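Local coordinates for protein AgaA (Rhizobium radiobacter, PDB 6HLX) that binds the opine agropinic acid as the periplasmic substrate-binding protein of an ABC transporter that imports it into the bacterium, at residues F6-E11 with V191-Y196; Q411-L416 with D434-R439; L417-A422 with V430-A435. One frame throughout, in Å; residues are numbered along the deposited sequence.

Contact 1: F6-E11 with V191-Y196. With ZN (zinc ion), chain N.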
loop_
_atom_site.group_PDB
_atom_site.type_symbol
_atom_site.label_atom_id
_atom_site.label_comp_id
_atom_site.label_asym_id
_atom_site.label_seq_id
_atom_site.Cartn_x
_atom_site.Cartn_y
_atom_site.Cartn_z
ATOM N N PHE A 6 3.486 17.151 -11.088
ATOM C CA PHE A 6 3.176 15.723 -10.969
ATOM C C PHE A 6 1.657 15.576 -10.812
ATOM O O PHE A 6 1.087 16.043 -9.827
ATOM C CB PHE A 6 3.893 15.194 -9.726
ATOM C CG PHE A 6 4.005 13.691 -9.561
ATOM C CD1 PHE A 6 2.866 12.897 -9.404
ATOM C CD2 PHE A 6 5.251 13.075 -9.506
ATOM C CE1 PHE A 6 2.981 11.510 -9.208
ATOM C CE2 PHE A 6 5.365 11.697 -9.278
ATOM C CZ PHE A 6 4.235 10.924 -9.143
ATOM N N GLY A 7 1.031 14.938 -11.785
ATOM C CA GLY A 7 -0.405 14.737 -11.779
ATOM C C GLY A 7 -0.775 13.512 -10.970
ATOM O O GLY A 7 -0.563 12.381 -11.419
ATOM N N LEU A 8 -1.326 13.729 -9.767
ATOM C CA LEU A 8 -1.777 12.631 -8.897
ATOM C C LEU A 8 -3.221 12.215 -9.250
ATOM O O LEU A 8 -4.035 13.053 -9.653
ATOM C CB LEU A 8 -1.772 13.059 -7.413
ATOM C CG LEU A 8 -0.459 13.310 -6.696
ATOM C CD1 LEU A 8 -0.761 13.882 -5.302
ATOM C CD2 LEU A 8 0.393 12.029 -6.606
ATOM N N SER A 9 -3.563 10.932 -8.971
ATOM C CA SER A 9 -4.901 10.400 -9.242
ATOM C C SER A 9 -5.961 10.873 -8.254
ATOM O O SER A 9 -7.135 10.522 -8.411
ATOM C CB SER A 9 -4.871 8.871 -9.303
ATOM O OG SER A 9 -4.528 8.354 -8.032
ATOM N N GLY A 10 -5.549 11.655 -7.252
ATOM C CA GLY A 10 -6.486 12.216 -6.289
ATOM C C GLY A 10 -5.837 13.157 -5.304
ATOM O O GLY A 10 -4.611 13.201 -5.184
ATOM N N GLU A 11 -6.678 13.828 -4.529
ATOM C CA GLU A 11 -6.214 14.701 -3.469
ATOM C C GLU A 11 -6.076 13.871 -2.186
ATOM O O GLU A 11 -7.034 13.203 -1.791
ATOM C CB GLU A 11 -7.218 15.850 -3.265
ATOM C CG GLU A 11 -6.894 16.756 -2.093
ATOM C CD GLU A 11 -7.651 18.077 -2.081
ATOM O OE1 GLU A 11 -7.128 19.054 -1.499
ATOM O OE2 GLU A 11 -8.764 18.142 -2.652
ATOM N N VAL A 191 8.355 20.640 -6.543
ATOM C CA VAL A 191 7.436 19.702 -7.162
ATOM C C VAL A 191 6.042 20.194 -6.784
ATOM O O VAL A 191 5.791 20.493 -5.604
ATOM C CB VAL A 191 7.647 18.216 -6.750
ATOM C CG1 VAL A 191 6.744 17.297 -7.590
ATOM C CG2 VAL A 191 9.107 17.801 -6.929
ATOM N N HIS A 192 5.167 20.327 -7.780
ATOM C CA HIS A 192 3.763 20.688 -7.553
ATOM C C HIS A 192 2.976 19.399 -7.832
ATOM O O HIS A 192 2.965 18.890 -8.965
ATOM C CB HIS A 192 3.324 21.846 -8.475
ATOM C CG HIS A 192 4.114 23.113 -8.276
ATOM N ND1 HIS A 192 3.521 24.356 -8.359
ATOM C CD2 HIS A 192 5.440 23.274 -8.037
ATOM C CE1 HIS A 192 4.494 25.240 -8.157
ATOM N NE2 HIS A 192 5.672 24.640 -7.983
ATOM N N TYR A 193 2.349 18.855 -6.790
ATOM C CA TYR A 193 1.524 17.634 -6.894
ATOM C C TYR A 193 0.102 18.122 -7.164
ATOM O O TYR A 193 -0.537 18.635 -6.251
ATOM C CB TYR A 193 1.600 16.809 -5.589
ATOM C CG TYR A 193 2.961 16.185 -5.378
ATOM C CD1 TYR A 193 3.291 14.961 -5.961
ATOM C CD2 TYR A 193 3.925 16.818 -4.596
ATOM C CE1 TYR A 193 4.559 14.397 -5.795
ATOM C CE2 TYR A 193 5.189 16.253 -4.405
ATOM C CZ TYR A 193 5.512 15.060 -5.035
ATOM O OH TYR A 193 6.775 14.539 -4.870
ATOM N N VAL A 194 -0.360 18.007 -8.406
ATOM C CA VAL A 194 -1.655 18.532 -8.875
ATOM C C VAL A 194 -2.673 17.390 -8.897
ATOM O O VAL A 194 -2.388 16.309 -9.406
ATOM C CB VAL A 194 -1.497 19.191 -10.264
ATOM C CG1 VAL A 194 -2.799 19.877 -10.695
ATOM C CG2 VAL A 194 -0.326 20.194 -10.282
ATOM N N PHE A 195 -3.853 17.642 -8.383
ATOM C CA PHE A 195 -4.869 16.593 -8.241
ATOM C C PHE A 195 -5.755 16.475 -9.458
ATOM O O PHE A 195 -6.465 17.433 -9.793
ATOM C CB PHE A 195 -5.735 16.886 -7.000
ATOM C CG PHE A 195 -4.940 17.336 -5.783
ATOM C CD1 PHE A 195 -3.801 16.646 -5.378
ATOM C CD2 PHE A 195 -5.379 18.396 -5.004
ATOM C CE1 PHE A 195 -3.072 17.059 -4.259
ATOM C CE2 PHE A 195 -4.665 18.796 -3.862
ATOM C CZ PHE A 195 -3.514 18.132 -3.506
ATOM N N TYR A 196 -5.734 15.299 -10.104
ATOM C CA TYR A 196 -6.600 15.004 -11.258
ATOM C C TYR A 196 -7.432 13.759 -10.952
ATOM O O TYR A 196 -7.003 12.644 -11.272
ATOM C CB TYR A 196 -5.773 14.787 -12.530
ATOM C CG TYR A 196 -5.111 16.031 -13.066
ATOM C CD1 TYR A 196 -5.772 16.866 -13.966
ATOM C CD2 TYR A 196 -3.795 16.338 -12.739
ATOM C CE1 TYR A 196 -5.153 18.003 -14.487
ATOM C CE2 TYR A 196 -3.160 17.458 -13.268
ATOM C CZ TYR A 196 -3.850 18.301 -14.123
ATOM O OH TYR A 196 -3.215 19.413 -14.640
HETATM ZN ZN ZN N . 1.619 24.868 -8.779
#
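Tyr193 packs obliquely against Phe6 and Leu8 on one face of the sheet. Its CE1 rests over the rim of the Phe6 ring, planes inclined at 44°, while its CB meets Leu8 CD1 at 3.8 Å. That methyl also meets the edge of the next ring, 4.1 Å from Phe195 CE1. Past the strand, Glu11 folds across a face of Phe195, its CB 3.8 Å from the ring centroid in a CH-pi contact. With CG anti to the backbone N (chi1 175°), the extended chain crosses the ring, and OE1 accepts hydrogen bonds from Trp166 NE1 and Gly169 N. On the other face, Gly7 leaves a hollow for the ring edge of Tyr196, whose CD2 comes 3.9 Å from Gly7 CA. Between the faces the backbones pair, with Phe6 N to His192 O and Leu8 N to Val194 O both 2.8 Å. His192 ND1 binds a zinc ion shared with Glu171, while NE2 is hydrogen-bonded to Glu190. Helix 23-32 packs on Phe6, Leu8 and Tyr193; beneath it strands 3-8 and 190-195 pair in parallel within the mixed sheet of a periplasmic binding protein, with the Ser9 side chain, just beyond, about 5 Å from bound agropinic acid.

Contact 2: Q411-L416 with D434-R439. With ACT (acetate ion), chain J.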
loop_
_atom_site.group_PDB
_atom_site.type_symbol
_atom_site.label_atom_id
_atom_site.label_comp_id
_atom_site.label_asym_id
_atom_site.label_seq_id
_atom_site.Cartn_x
_atom_site.Cartn_y
_atom_site.Cartn_z
ATOM N N GLN A 411 -6.564 -19.312 14.638
ATOM C CA GLN A 411 -5.391 -19.626 15.447
ATOM C C GLN A 411 -4.309 -20.353 14.664
ATOM O O GLN A 411 -3.134 -20.027 14.846
ATOM C CB GLN A 411 -5.763 -20.373 16.753
ATOM C CG GLN A 411 -4.724 -20.211 17.899
ATOM C CD GLN A 411 -4.100 -18.826 18.094
ATOM O OE1 GLN A 411 -4.728 -17.764 17.942
ATOM N NE2 GLN A 411 -2.824 -18.810 18.441
ATOM N N GLN A 412 -4.674 -21.323 13.796
ATOM C CA GLN A 412 -3.634 -22.048 13.035
ATOM C C GLN A 412 -2.844 -21.091 12.147
ATOM O O GLN A 412 -1.610 -21.176 12.093
ATOM C CB GLN A 412 -4.230 -23.184 12.203
ATOM C CG GLN A 412 -4.639 -24.390 13.040
ATOM C CD GLN A 412 -5.268 -25.450 12.167
ATOM O OE1 GLN A 412 -4.753 -25.794 11.097
ATOM N NE2 GLN A 412 -6.408 -25.970 12.591
ATOM N N ILE A 413 -3.547 -20.159 11.480
ATOM C CA ILE A 413 -2.895 -19.156 10.627
ATOM C C ILE A 413 -1.996 -18.258 11.483
ATOM O O ILE A 413 -0.852 -18.022 11.104
ATOM C CB ILE A 413 -3.947 -18.350 9.799
ATOM C CG1 ILE A 413 -4.397 -19.176 8.579
ATOM C CG2 ILE A 413 -3.378 -16.988 9.336
ATOM C CD1 ILE A 413 -5.539 -18.584 7.752
ATOM N N ASN A 414 -2.496 -17.783 12.650
ATOM C CA ASN A 414 -1.703 -16.911 13.533
ATOM C C ASN A 414 -0.403 -17.587 13.954
ATOM O O ASN A 414 0.662 -16.968 13.906
ATOM C CB ASN A 414 -2.494 -16.504 14.775
ATOM C CG ASN A 414 -3.691 -15.623 14.517
ATOM O OD1 ASN A 414 -4.588 -15.510 15.371
ATOM N ND2 ASN A 414 -3.744 -14.987 13.366
ATOM N N ASP A 415 -0.511 -18.860 14.372
ATOM C CA ASP A 415 0.637 -19.643 14.842
ATOM C C ASP A 415 1.676 -19.815 13.754
ATOM O O ASP A 415 2.865 -19.625 14.017
ATOM C CB ASP A 415 0.170 -21.000 15.399
ATOM C CG ASP A 415 -0.589 -20.867 16.701
ATOM O OD1 ASP A 415 -0.485 -19.796 17.344
ATOM O OD2 ASP A 415 -1.253 -21.848 17.105
ATOM N N LEU A 416 1.230 -20.094 12.522
ATOM C CA LEU A 416 2.136 -20.256 11.386
ATOM C C LEU A 416 2.800 -18.924 11.042
ATOM O O LEU A 416 4.016 -18.887 10.830
ATOM C CB LEU A 416 1.408 -20.818 10.154
ATOM C CG LEU A 416 1.063 -22.315 10.221
ATOM C CD1 LEU A 416 0.025 -22.669 9.168
ATOM C CD2 LEU A 416 2.327 -23.200 10.095
ATOM N N ASP A 434 4.562 -22.517 3.164
ATOM C CA ASP A 434 3.872 -23.513 2.338
ATOM C C ASP A 434 2.666 -24.094 3.098
ATOM O O ASP A 434 1.596 -24.276 2.507
ATOM C CB ASP A 434 4.824 -24.639 1.918
ATOM C CG ASP A 434 5.848 -24.259 0.861
ATOM O OD1 ASP A 434 5.611 -23.266 0.119
ATOM O OD2 ASP A 434 6.889 -24.946 0.775
ATOM N N ALA A 435 2.831 -24.379 4.413
ATOM C CA ALA A 435 1.723 -24.878 5.236
ATOM C C ALA A 435 0.670 -23.768 5.427
ATOM O O ALA A 435 -0.535 -24.041 5.404
ATOM C CB ALA A 435 2.234 -25.374 6.587
ATOM N N PHE A 436 1.127 -22.507 5.562
ATOM C CA PHE A 436 0.220 -21.356 5.709
ATOM C C PHE A 436 -0.677 -21.265 4.458
ATOM O O PHE A 436 -1.887 -21.078 4.583
ATOM C CB PHE A 436 1.017 -20.037 5.886
ATOM C CG PHE A 436 0.198 -18.829 5.471
ATOM C CD1 PHE A 436 -0.746 -18.276 6.331
ATOM C CD2 PHE A 436 0.306 -18.305 4.189
ATOM C CE1 PHE A 436 -1.562 -17.215 5.914
ATOM C CE2 PHE A 436 -0.527 -17.259 3.766
ATOM C CZ PHE A 436 -1.441 -16.711 4.641
ATOM N N VAL A 437 -0.075 -21.423 3.260
ATOM C CA VAL A 437 -0.806 -21.286 1.986
ATOM C C VAL A 437 -1.984 -22.291 1.907
ATOM O O VAL A 437 -3.087 -21.914 1.513
ATOM C CB VAL A 437 0.146 -21.373 0.778
ATOM C CG1 VAL A 437 -0.624 -21.702 -0.489
ATOM C CG2 VAL A 437 0.926 -20.067 0.601
ATOM N N ASP A 438 -1.760 -23.548 2.328
ATOM C CA ASP A 438 -2.838 -24.563 2.342
ATOM C C ASP A 438 -4.021 -24.079 3.189
ATOM O O ASP A 438 -5.173 -24.181 2.754
ATOM C CB ASP A 438 -2.298 -25.875 2.922
ATOM C CG ASP A 438 -1.269 -26.571 2.043
ATOM O OD1 ASP A 438 -1.057 -26.117 0.895
ATOM O OD2 ASP A 438 -0.700 -27.592 2.491
ATOM N N ARG A 439 -3.734 -23.549 4.395
ATOM C CA ARG A 439 -4.794 -23.067 5.291
ATOM C C ARG A 439 -5.446 -21.783 4.746
ATOM O O ARG A 439 -6.660 -21.606 4.885
ATOM C CB ARG A 439 -4.262 -22.858 6.714
ATOM C CG ARG A 439 -5.364 -22.461 7.687
ATOM C CD ARG A 439 -5.642 -23.538 8.678
ATOM N NE ARG A 439 -6.733 -23.187 9.589
ATOM C CZ ARG A 439 -7.814 -23.938 9.769
ATOM N NH1 ARG A 439 -8.743 -23.573 10.641
ATOM N NH2 ARG A 439 -7.973 -25.061 9.077
HETATM C C ACT J . -11.024 -26.155 10.630
HETATM O O ACT J . -10.618 -26.674 9.550
HETATM O OXT ACT J . -11.895 -25.254 10.715
HETATM C CH3 ACT J . -10.401 -26.663 11.954
#
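Arg439 reaches across to Gln412 and Ile413 and loses more surface in this contact than any other residue. Its CG lies anti to the backbone N and the chain bends at the next bond (chi2 111°), which brings CG to 3.5 Å from Ile413 CG1 and carries the guanidinium over the side chain of Gln412. There the amide and guanidinium planes lie only 18° apart and stack, with Gln412 NE2 3.7 Å above the centre of the guanidinium; Gln412 OE1 lies 3.4 Å from Arg439 CD. The guanidinium also has polar partners. NE forms a salt bridge with Asp410, which also accepts the backbone N-H of Ile413, and NH2 makes an almost straight bond of 3.1 Å to O of an acetate ion, probably from the crystallisation liquor. These residues belong to an antiparallel helical hairpin, in which the segments 411-416 and 434-439 run at 160° to each other with their axes 9.7 Å apart. Deeper in the interface, Ile413 turns its other branch to Phe436: CG2 lies in the plane of the ring, at its edge, 3.9 Å from Phe436 CE1. The ring packs edge-to-face with Tyr393, next to Ile413. Leu416 splits its two methyls between neighbouring residues of the partner helix, CD1 lying against the backbone of Phe436, 3.7 Å from its CA, and CD2 meeting the methyl of Ala435.

Contact 3: L417-A422 with V430-A435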
loop_
_atom_site.group_PDB
_atom_site.type_symbol
_atom_site.label_atom_id
_atom_site.label_comp_id
_atom_site.label_asym_id
_atom_site.label_seq_id
_atom_site.Cartn_x
_atom_site.Cartn_y
_atom_site.Cartn_z
ATOM N N LEU A 417 2.024 -17.826 11.003
ATOM C CA LEU A 417 2.667 -16.527 10.699
ATOM C C LEU A 417 3.654 -16.115 11.793
ATOM O O LEU A 417 4.717 -15.575 11.489
ATOM C CB LEU A 417 1.610 -15.436 10.478
ATOM C CG LEU A 417 0.711 -15.649 9.237
ATOM C CD1 LEU A 417 -0.512 -14.743 9.286
ATOM C CD2 LEU A 417 1.497 -15.485 7.907
ATOM N N ASP A 418 3.317 -16.376 13.059
ATOM C CA ASP A 418 4.224 -16.070 14.171
ATOM C C ASP A 418 5.520 -16.876 14.028
ATOM O O ASP A 418 6.613 -16.315 14.170
ATOM C CB ASP A 418 3.545 -16.340 15.527
ATOM C CG ASP A 418 2.514 -15.278 15.906
ATOM O OD1 ASP A 418 2.575 -14.166 15.351
ATOM O OD2 ASP A 418 1.666 -15.559 16.775
ATOM N N LYS A 419 5.404 -18.173 13.689
ATOM C CA LYS A 419 6.587 -19.023 13.502
ATOM C C LYS A 419 7.412 -18.544 12.305
ATOM O O LYS A 419 8.643 -18.494 12.388
ATOM C CB LYS A 419 6.186 -20.504 13.330
ATOM C CG LYS A 419 7.371 -21.452 13.477
ATOM C CD LYS A 419 6.966 -22.916 13.319
ATOM C CE LYS A 419 8.167 -23.842 13.418
ATOM N NZ LYS A 419 7.794 -25.271 13.159
ATOM N N GLY A 420 6.727 -18.153 11.220
ATOM C CA GLY A 420 7.386 -17.675 10.009
ATOM C C GLY A 420 8.234 -16.443 10.253
ATOM O O GLY A 420 9.337 -16.331 9.719
ATOM N N ARG A 421 7.712 -15.496 11.073
ATOM C CA ARG A 421 8.368 -14.223 11.408
ATOM C C ARG A 421 9.529 -14.394 12.386
ATOM O O ARG A 421 10.383 -13.522 12.469
ATOM C CB ARG A 421 7.336 -13.320 12.104
ATOM C CG ARG A 421 7.339 -11.887 11.642
ATOM C CD ARG A 421 6.270 -11.121 12.428
ATOM N NE ARG A 421 4.912 -11.595 12.129
ATOM C CZ ARG A 421 4.116 -12.212 12.998
ATOM N NH1 ARG A 421 4.523 -12.430 14.246
ATOM N NH2 ARG A 421 2.891 -12.576 12.641
ATOM N N ALA A 422 9.528 -15.483 13.164
ATOM C CA ALA A 422 10.533 -15.754 14.198
ATOM C C ALA A 422 11.680 -16.636 13.709
ATOM O O ALA A 422 12.697 -16.767 14.396
ATOM C CB ALA A 422 9.862 -16.405 15.404
ATOM N N VAL A 430 10.417 -21.430 4.457
ATOM C CA VAL A 430 9.628 -21.798 3.284
ATOM C C VAL A 430 8.605 -22.931 3.609
ATOM O O VAL A 430 7.465 -22.845 3.140
ATOM C CB VAL A 430 10.487 -22.055 2.018
ATOM C CG1 VAL A 430 11.146 -23.415 2.021
ATOM C CG2 VAL A 430 9.671 -21.823 0.740
ATOM N N LYS A 431 8.958 -23.892 4.499
ATOM C CA LYS A 431 8.056 -24.977 4.912
ATOM C C LYS A 431 6.848 -24.387 5.660
ATOM O O LYS A 431 5.728 -24.891 5.543
ATOM C CB LYS A 431 8.774 -25.941 5.874
ATOM C CG LYS A 431 9.993 -26.655 5.291
ATOM C CD LYS A 431 10.557 -27.611 6.348
ATOM C CE LYS A 431 11.860 -28.256 5.955
ATOM N NZ LYS A 431 12.357 -29.153 7.033
ATOM N N ILE A 432 7.102 -23.345 6.467
ATOM C CA ILE A 432 6.077 -22.668 7.258
ATOM C C ILE A 432 5.093 -21.953 6.324
ATOM O O ILE A 432 3.884 -22.118 6.473
ATOM C CB ILE A 432 6.734 -21.698 8.276
ATOM C CG1 ILE A 432 7.610 -22.470 9.292
ATOM C CG2 ILE A 432 5.660 -20.869 8.990
ATOM C CD1 ILE A 432 8.677 -21.592 9.945
ATOM N N TYR A 433 5.600 -21.144 5.388
ATOM C CA TYR A 433 4.707 -20.416 4.472
ATOM C C TYR A 433 3.945 -21.374 3.538
ATOM O O TYR A 433 2.791 -21.093 3.197
ATOM C CB TYR A 433 5.448 -19.304 3.721
ATOM C CG TYR A 433 5.869 -18.206 4.675
ATOM C CD1 TYR A 433 4.925 -17.350 5.248
ATOM C CD2 TYR A 433 7.196 -18.079 5.080
ATOM C CE1 TYR A 433 5.298 -16.364 6.161
ATOM C CE2 TYR A 433 7.584 -17.092 5.988
ATOM C CZ TYR A 433 6.628 -16.248 6.537
ATOM O OH TYR A 433 6.987 -15.323 7.480
ATOM N N ASP A 434 4.562 -22.517 3.164
ATOM C CA ASP A 434 3.872 -23.513 2.338
ATOM C C ASP A 434 2.666 -24.094 3.098
ATOM O O ASP A 434 1.596 -24.276 2.507
ATOM C CB ASP A 434 4.824 -24.639 1.918
ATOM C CG ASP A 434 5.848 -24.259 0.861
ATOM O OD1 ASP A 434 5.611 -23.266 0.119
ATOM O OD2 ASP A 434 6.889 -24.946 0.775
ATOM N N ALA A 435 2.831 -24.379 4.413
ATOM C CA ALA A 435 1.723 -24.878 5.236
ATOM C C ALA A 435 0.670 -23.768 5.427
ATOM O O ALA A 435 -0.535 -24.041 5.404
ATOM C CB ALA A 435 2.234 -25.374 6.587
HETATM O O HOH W 1 4.911 -14.604 8.958
#
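Ile432 points toward helix 411-422 and packs against the backbone of Gly420. Its two branches do different work. CG2 presses against the glycine, 3.7 Å from Gly420 N. CG1 lies anti to the carbonyl carbon (chi1 -63°) and carries CD1 to the aliphatic chain of Lys419, 3.8 Å from Lys419 CG. The lysine chain is extended and passes CD1 at about a right angle to the isoleucine, its CG, CD and CE all close to that methyl; its NZ goes on to a glycerol probably taken up from the crystallisation liquor.

Tyr433 approaches from the buried side. With CG beside its own backbone N (chi1 -67°), the ring leans towards helix 411-422 and brings its hydroxyl to 3.2 Å from Gly420 C, a close fit made possible by the absent side chain. The hydroxyl makes no hydrogen bond to Gly420 O. It donates instead to a water at 2.6 Å from Tyr433 OH, and the water donates in turn to Leu417 O, 2.7 Å from it. Arg429 supplies a second bond to the hydroxyl and another to Gly420 O, so one arginine ties the phenol to the backbone it rests on. Leu417 begins by pointing away, yet its CD2 returns to the edge of the Tyr433 ring. On the far side of helix 411-422, Arg421 grips a single carboxylate oxygen of Asp418 end-on, NH1 at 2.8 Å from OD1, with Leu417 O above the guanidinium centre; its NE forms a salt bridge with Asp387. The segments run antiparallel (159°, axes 9.1 Å apart) just before and after the short link between helices 411-422 and 426-443, the connected end of a helical hairpin.

Contacts 2 and 3 are two parts of one interface, their centres about 7 Å apart: both join helix 411-422 to helix 426-443 and share Asp434 and Ala435. Contact 3 lies by the turn and contact 2 further out, bridged where Leu416 O meets Ile432 CG2 at 3.2 Å and Leu417 packs on Phe436. Contact 1 comes first along the chain, pairing strands 3-8 and 190-195 on the opposite side of the chain's centre, about 41 Å from contact 2 and 40 Å from contact 3 between centres. Just past strand 3-8, Ser9 comes within about 5 Å of agropinic acid, whereas the hairpin lies away from the agropinic acid and zinc sites.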